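Local coordinates for protein probable exosome complex exonuclease 2 (Methanothermobacter thermautotrophicus, PDB 2WNR) that probably serves as a non-catalytic subunit of the archaeal RNA-degrading exosome, helping to shape the active site of its partner Rrp41, at residues Met78-Ser92 against Val134-Tyr146. Residues are numbered along the deposited sequence; the frame is centred on the assembly and turned at random.
Sequences MGVILTNSELLPMAS and VWMLFLDLHIIDY
Leu88 lies over one face of the His142 imidazole: its CD2 stands 4.3 Å from the ring centroid in an off-centre CH-pi contact, and its CD1 comes within 3.5 Å of His142 CD2. Leu88 CG sits beside the backbone N (chi1 -56°), and with chi2 at 172° both methyls reach the ring. With a serine in place of His142, Leu88 would probably lose the flat surface it packs on, leaving its methyls freer to turn. Beyond it, the bent chain of Met90 brings CE to 3.5 Å from Ile144 CD1. Ala91 CB meets Ile143 CG2, while Tyr146 N donates to a lone pair of Ala91 O, in the carbonyl plane. Further back, Leu82 and Phe138 run side by side on the face they share with Val80 and Met136, Leu82 CD1 lying 3.4 Å from Phe138 CE1.

These contacts ride on two parallel strands, 80-87 and 133-145, whose eight backbone hydrogen bonds run from Val80 N to Trp135 O (3.0 Å) through to Ile143 N and Glu86 O. The pair belongs to the mixed sheet of the RNase PH fold, and helix 102-117 lies in the connection between the strands. On the other face, Ile81 CG2 packs against Leu139 CD2 at 3.7 Å, and Thr83 hydrogen-bonds Asp112 of that helix. Leu139 and Leu141 of this face also pack on helix 150-164. On the face of Leu82 and Phe138, Asp140 forms a salt bridge with a basic side chain of another protein's chain, and an apolar side chain of that chain packs on His142.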
loop_
_atom_site.group_PDB
_atom_site.type_symbol
_atom_site.label_atom_id
_atom_site.label_comp_id
_atom_site.label_asym_id
_atom_site.label_seq_id
_atom_site.Cartn_x
_atom_site.Cartn_y
_atom_site.Cartn_z
ATOM N N MET A 78 11.611 18.183 -21.871
ATOM C CA MET A 78 12.209 18.447 -20.567
ATOM C C MET A 78 12.684 17.179 -19.858
ATOM O O MET A 78 12.051 16.123 -19.951
ATOM C CB MET A 78 11.241 19.230 -19.670
ATOM C CG MET A 78 10.727 20.542 -20.263
ATOM S SD MET A 78 12.067 21.677 -20.681
ATOM C CE MET A 78 11.207 23.264 -20.732
ATOM N N GLY A 79 13.814 17.295 -19.167
ATOM C CA GLY A 79 14.312 16.233 -18.300
ATOM C C GLY A 79 13.545 16.310 -16.991
ATOM O O GLY A 79 12.863 17.298 -16.720
ATOM N N VAL A 80 13.651 15.271 -16.177
ATOM C CA VAL A 80 12.843 15.177 -14.972
ATOM C C VAL A 80 13.675 15.344 -13.700
ATOM O O VAL A 80 14.803 14.850 -13.612
ATOM C CB VAL A 80 12.081 13.842 -14.951
ATOM C CG1 VAL A 80 11.255 13.702 -13.672
ATOM C CG2 VAL A 80 11.205 13.708 -16.196
ATOM N N ILE A 81 13.117 16.056 -12.726
ATOM C CA ILE A 81 13.651 16.072 -11.355
ATOM C C ILE A 81 12.630 15.437 -10.418
ATOM O O ILE A 81 11.451 15.768 -10.473
ATOM C CB ILE A 81 13.975 17.503 -10.874
ATOM C CG1 ILE A 81 15.206 18.042 -11.598
ATOM C CG2 ILE A 81 14.229 17.537 -9.367
ATOM C CD1 ILE A 81 15.579 19.467 -11.221
ATOM N N LEU A 82 13.092 14.534 -9.557
ATOM C CA LEU A 82 12.251 13.869 -8.569
ATOM C C LEU A 82 12.865 14.001 -7.175
ATOM O O LEU A 82 13.897 13.399 -6.888
ATOM C CB LEU A 82 12.094 12.394 -8.935
ATOM C CG LEU A 82 11.148 12.083 -10.083
ATOM C CD1 LEU A 82 11.515 10.776 -10.737
ATOM C CD2 LEU A 82 9.691 12.068 -9.639
ATOM N N THR A 83 12.229 14.790 -6.311
ATOM C CA THR A 83 12.751 15.066 -4.976
ATOM C C THR A 83 12.002 14.237 -3.950
ATOM O O THR A 83 10.775 14.216 -3.927
ATOM C CB THR A 83 12.658 16.565 -4.618
ATOM O OG1 THR A 83 13.349 17.327 -5.610
ATOM C CG2 THR A 83 13.288 16.872 -3.251
ATOM N N ASN A 84 12.751 13.522 -3.119
ATOM C CA ASN A 84 12.163 12.747 -2.043
ATOM C C ASN A 84 13.054 12.789 -0.809
ATOM O O ASN A 84 14.282 12.788 -0.923
ATOM C CB ASN A 84 11.878 11.296 -2.460
ATOM C CG ASN A 84 11.234 10.487 -1.328
ATOM O OD1 ASN A 84 10.039 10.625 -1.055
ATOM N ND2 ASN A 84 12.037 9.654 -0.651
ATOM N N SER A 85 12.440 12.845 0.366
ATOM C CA SER A 85 13.217 12.894 1.591
ATOM C C SER A 85 12.802 11.808 2.563
ATOM O O SER A 85 11.618 11.505 2.707
ATOM C CB SER A 85 13.123 14.269 2.250
ATOM O OG SER A 85 11.783 14.669 2.361
ATOM N N GLU A 86 13.794 11.218 3.214
ATOM C CA GLU A 86 13.554 10.233 4.244
ATOM C C GLU A 86 13.843 10.820 5.638
ATOM O O GLU A 86 15.004 10.966 6.030
ATOM C CB GLU A 86 14.412 8.996 3.984
ATOM C CG GLU A 86 13.968 8.173 2.798
ATOM C CD GLU A 86 12.714 7.342 3.076
ATOM O OE1 GLU A 86 12.821 6.329 3.800
ATOM O OE2 GLU A 86 11.625 7.680 2.553
ATOM N N LEU A 87 12.786 11.172 6.366
ATOM C CA LEU A 87 12.938 11.647 7.728
ATOM C C LEU A 87 13.074 10.429 8.655
ATOM O O LEU A 87 12.088 9.891 9.153
ATOM C CB LEU A 87 11.768 12.549 8.126
ATOM C CG LEU A 87 11.928 14.059 7.947
ATOM C CD1 LEU A 87 12.416 14.419 6.569
ATOM C CD2 LEU A 87 10.614 14.758 8.217
ATOM N N LEU A 88 14.311 9.996 8.866
ATOM C CA LEU A 88 14.571 8.717 9.495
ATOM C C LEU A 88 14.263 8.679 10.992
ATOM O O LEU A 88 14.605 9.607 11.741
ATOM C CB LEU A 88 16.034 8.308 9.290
ATOM C CG LEU A 88 16.610 8.213 7.873
ATOM C CD1 LEU A 88 18.115 7.973 7.895
ATOM C CD2 LEU A 88 15.901 7.219 6.959
ATOM N N PRO A 89 13.647 7.579 11.443
ATOM C CA PRO A 89 13.543 7.348 12.875
ATOM C C PRO A 89 14.889 7.580 13.579
ATOM O O PRO A 89 14.921 8.009 14.751
ATOM C CB PRO A 89 13.137 5.880 12.955
ATOM C CG PRO A 89 12.384 5.640 11.717
ATOM C CD PRO A 89 12.999 6.512 10.661
ATOM N N MET A 90 15.976 7.310 12.851
ATOM C CA MET A 90 17.344 7.584 13.302
ATOM C C MET A 90 17.504 9.043 13.732
ATOM O O MET A 90 18.041 9.338 14.809
ATOM C CB MET A 90 18.340 7.253 12.184
ATOM C CG MET A 90 19.748 7.785 12.383
ATOM S SD MET A 90 20.950 6.688 11.618
ATOM C CE MET A 90 21.219 7.526 10.081
ATOM N N ALA A 91 17.000 9.934 12.886
ATOM C CA ALA A 91 17.247 11.361 13.005
ATOM C C ALA A 91 16.533 12.052 14.165
ATOM O O ALA A 91 16.887 13.179 14.506
ATOM C CB ALA A 91 16.893 12.049 11.678
ATOM N N SER A 92 15.535 11.389 14.753
ATOM C CA SER A 92 14.719 11.961 15.834
ATOM C C SER A 92 13.758 10.923 16.412
ATOM O O SER A 92 13.211 10.121 15.659
ATOM C CB SER A 92 13.902 13.156 15.314
ATOM O OG SER A 92 12.706 13.354 16.062
ATOM N N VAL A 134 14.682 10.825 -21.659
ATOM C CA VAL A 134 15.366 11.945 -21.012
ATOM C C VAL A 134 16.046 11.512 -19.710
ATOM O O VAL A 134 15.766 10.439 -19.181
ATOM C CB VAL A 134 14.433 13.171 -20.706
ATOM C CG1 VAL A 134 13.720 13.700 -21.953
ATOM C CG2 VAL A 134 13.499 12.934 -19.513
ATOM N N TRP A 135 16.926 12.362 -19.193
ATOM C CA TRP A 135 17.579 12.109 -17.920
ATOM C C TRP A 135 16.648 12.422 -16.749
ATOM O O TRP A 135 16.088 13.514 -16.658
ATOM C CB TRP A 135 18.878 12.911 -17.795
ATOM C CG TRP A 135 20.081 12.257 -18.412
ATOM C CD1 TRP A 135 20.824 12.732 -19.450
ATOM C CD2 TRP A 135 20.691 11.019 -18.018
ATOM N NE1 TRP A 135 21.854 11.871 -19.734
ATOM C CE2 TRP A 135 21.799 10.812 -18.870
ATOM C CE3 TRP A 135 20.410 10.068 -17.024
ATOM C CZ2 TRP A 135 22.627 9.690 -18.768
ATOM C CZ3 TRP A 135 21.236 8.945 -16.923
ATOM C CH2 TRP A 135 22.331 8.769 -17.796
ATOM N N MET A 136 16.485 11.453 -15.860
ATOM C CA MET A 136 15.701 11.666 -14.650
ATOM C C MET A 136 16.633 11.748 -13.452
ATOM O O MET A 136 17.360 10.794 -13.147
ATOM C CB MET A 136 14.699 10.537 -14.449
ATOM C CG MET A 136 13.652 10.448 -15.539
ATOM S SD MET A 136 12.428 9.167 -15.228
ATOM C CE MET A 136 13.414 7.665 -15.372
ATOM N N LEU A 137 16.619 12.901 -12.794
ATOM C CA LEU A 137 17.467 13.141 -11.631
ATOM C C LEU A 137 16.715 12.848 -10.347
ATOM O O LEU A 137 15.835 13.616 -9.964
ATOM C CB LEU A 137 17.933 14.596 -11.621
ATOM C CG LEU A 137 19.239 15.040 -12.272
ATOM C CD1 LEU A 137 19.640 14.234 -13.495
ATOM C CD2 LEU A 137 19.124 16.518 -12.611
ATOM N N PHE A 138 17.048 11.739 -9.691
ATOM C CA PHE A 138 16.471 11.435 -8.373
ATOM C C PHE A 138 17.266 12.136 -7.286
ATOM O O PHE A 138 18.368 11.725 -6.941
ATOM C CB PHE A 138 16.439 9.929 -8.099
ATOM C CG PHE A 138 15.411 9.184 -8.900
ATOM C CD1 PHE A 138 14.122 9.005 -8.405
ATOM C CD2 PHE A 138 15.725 8.653 -10.149
ATOM C CE1 PHE A 138 13.155 8.308 -9.149
ATOM C CE2 PHE A 138 14.771 7.958 -10.886
ATOM C CZ PHE A 138 13.481 7.789 -10.377
ATOM N N LEU A 139 16.715 13.220 -6.768
ATOM C CA LEU A 139 17.289 13.883 -5.615
ATOM C C LEU A 139 16.746 13.205 -4.355
ATOM O O LEU A 139 15.550 13.277 -4.082
ATOM C CB LEU A 139 16.931 15.366 -5.638
ATOM C CG LEU A 139 17.706 16.315 -6.559
ATOM C CD1 LEU A 139 18.107 15.696 -7.887
ATOM C CD2 LEU A 139 16.886 17.554 -6.810
ATOM N N ASP A 140 17.622 12.530 -3.618
ATOM C CA ASP A 140 17.228 11.812 -2.406
ATOM C C ASP A 140 17.861 12.399 -1.136
ATOM O O ASP A 140 19.081 12.370 -0.952
ATOM C CB ASP A 140 17.535 10.320 -2.536
ATOM C CG ASP A 140 16.526 9.596 -3.404
ATOM O OD1 ASP A 140 15.329 9.589 -3.024
ATOM O OD2 ASP A 140 16.929 9.028 -4.453
ATOM N N LEU A 141 17.017 12.941 -0.268
ATOM C CA LEU A 141 17.474 13.622 0.929
ATOM C C LEU A 141 17.348 12.678 2.107
ATOM O O LEU A 141 16.269 12.163 2.386
ATOM C CB LEU A 141 16.654 14.899 1.166
ATOM C CG LEU A 141 16.797 16.113 0.233
ATOM C CD1 LEU A 141 16.745 15.758 -1.239
ATOM C CD2 LEU A 141 15.720 17.153 0.545
ATOM N N HIS A 142 18.463 12.450 2.788
ATOM C CA HIS A 142 18.525 11.464 3.854
ATOM C C HIS A 142 18.794 12.178 5.178
ATOM O O HIS A 142 19.928 12.589 5.468
ATOM C CB HIS A 142 19.615 10.436 3.543
ATOM C CG HIS A 142 19.202 9.021 3.795
ATOM N ND1 HIS A 142 18.241 8.377 3.044
ATOM C CD2 HIS A 142 19.629 8.116 4.708
ATOM C CE1 HIS A 142 18.088 7.143 3.486
ATOM N NE2 HIS A 142 18.918 6.959 4.497
ATOM N N ILE A 143 17.746 12.342 5.978
ATOM C CA ILE A 143 17.885 13.098 7.212
ATOM C C ILE A 143 18.432 12.150 8.280
ATOM O O ILE A 143 17.782 11.182 8.663
ATOM C CB ILE A 143 16.577 13.824 7.627
ATOM C CG1 ILE A 143 16.247 14.987 6.676
ATOM C CG2 ILE A 143 16.719 14.425 8.987
ATOM C CD1 ILE A 143 15.798 14.599 5.273
ATOM N N ILE A 144 19.646 12.456 8.731
ATOM C CA ILE A 144 20.457 11.603 9.588
ATOM C C ILE A 144 20.345 12.015 11.053
ATOM O O ILE A 144 20.399 11.173 11.949
ATOM C CB ILE A 144 21.940 11.677 9.120
ATOM C CG1 ILE A 144 22.087 11.199 7.661
ATOM C CG2 ILE A 144 22.862 10.908 10.012
ATOM C CD1 ILE A 144 21.599 9.776 7.369
ATOM N N ASP A 145 20.182 13.314 11.288
ATOM C CA ASP A 145 20.177 13.895 12.632
ATOM C C ASP A 145 19.340 15.165 12.540
ATOM O O ASP A 145 19.512 15.963 11.608
ATOM C CB ASP A 145 21.608 14.240 13.052
ATOM C CG ASP A 145 21.940 13.846 14.508
ATOM O OD1 ASP A 145 21.056 13.415 15.284
ATOM O OD2 ASP A 145 23.128 13.975 14.875
ATOM N N TYR A 146 18.414 15.347 13.473
ATOM C CA TYR A 146 17.559 16.530 13.448
ATOM C C TYR A 146 17.688 17.339 14.730
ATOM O O TYR A 146 17.255 16.898 15.800
ATOM C CB TYR A 146 16.097 16.155 13.164
ATOM C CG TYR A 146 15.096 17.269 13.416
ATOM C CD1 TYR A 146 15.179 18.488 12.740
ATOM C CD2 TYR A 146 14.063 17.100 14.339
ATOM C CE1 TYR A 146 14.263 19.514 12.979
ATOM C CE2 TYR A 146 13.140 18.116 14.584
ATOM C CZ TYR A 146 13.248 19.320 13.903
ATOM O OH TYR A 146 12.331 20.323 14.144
#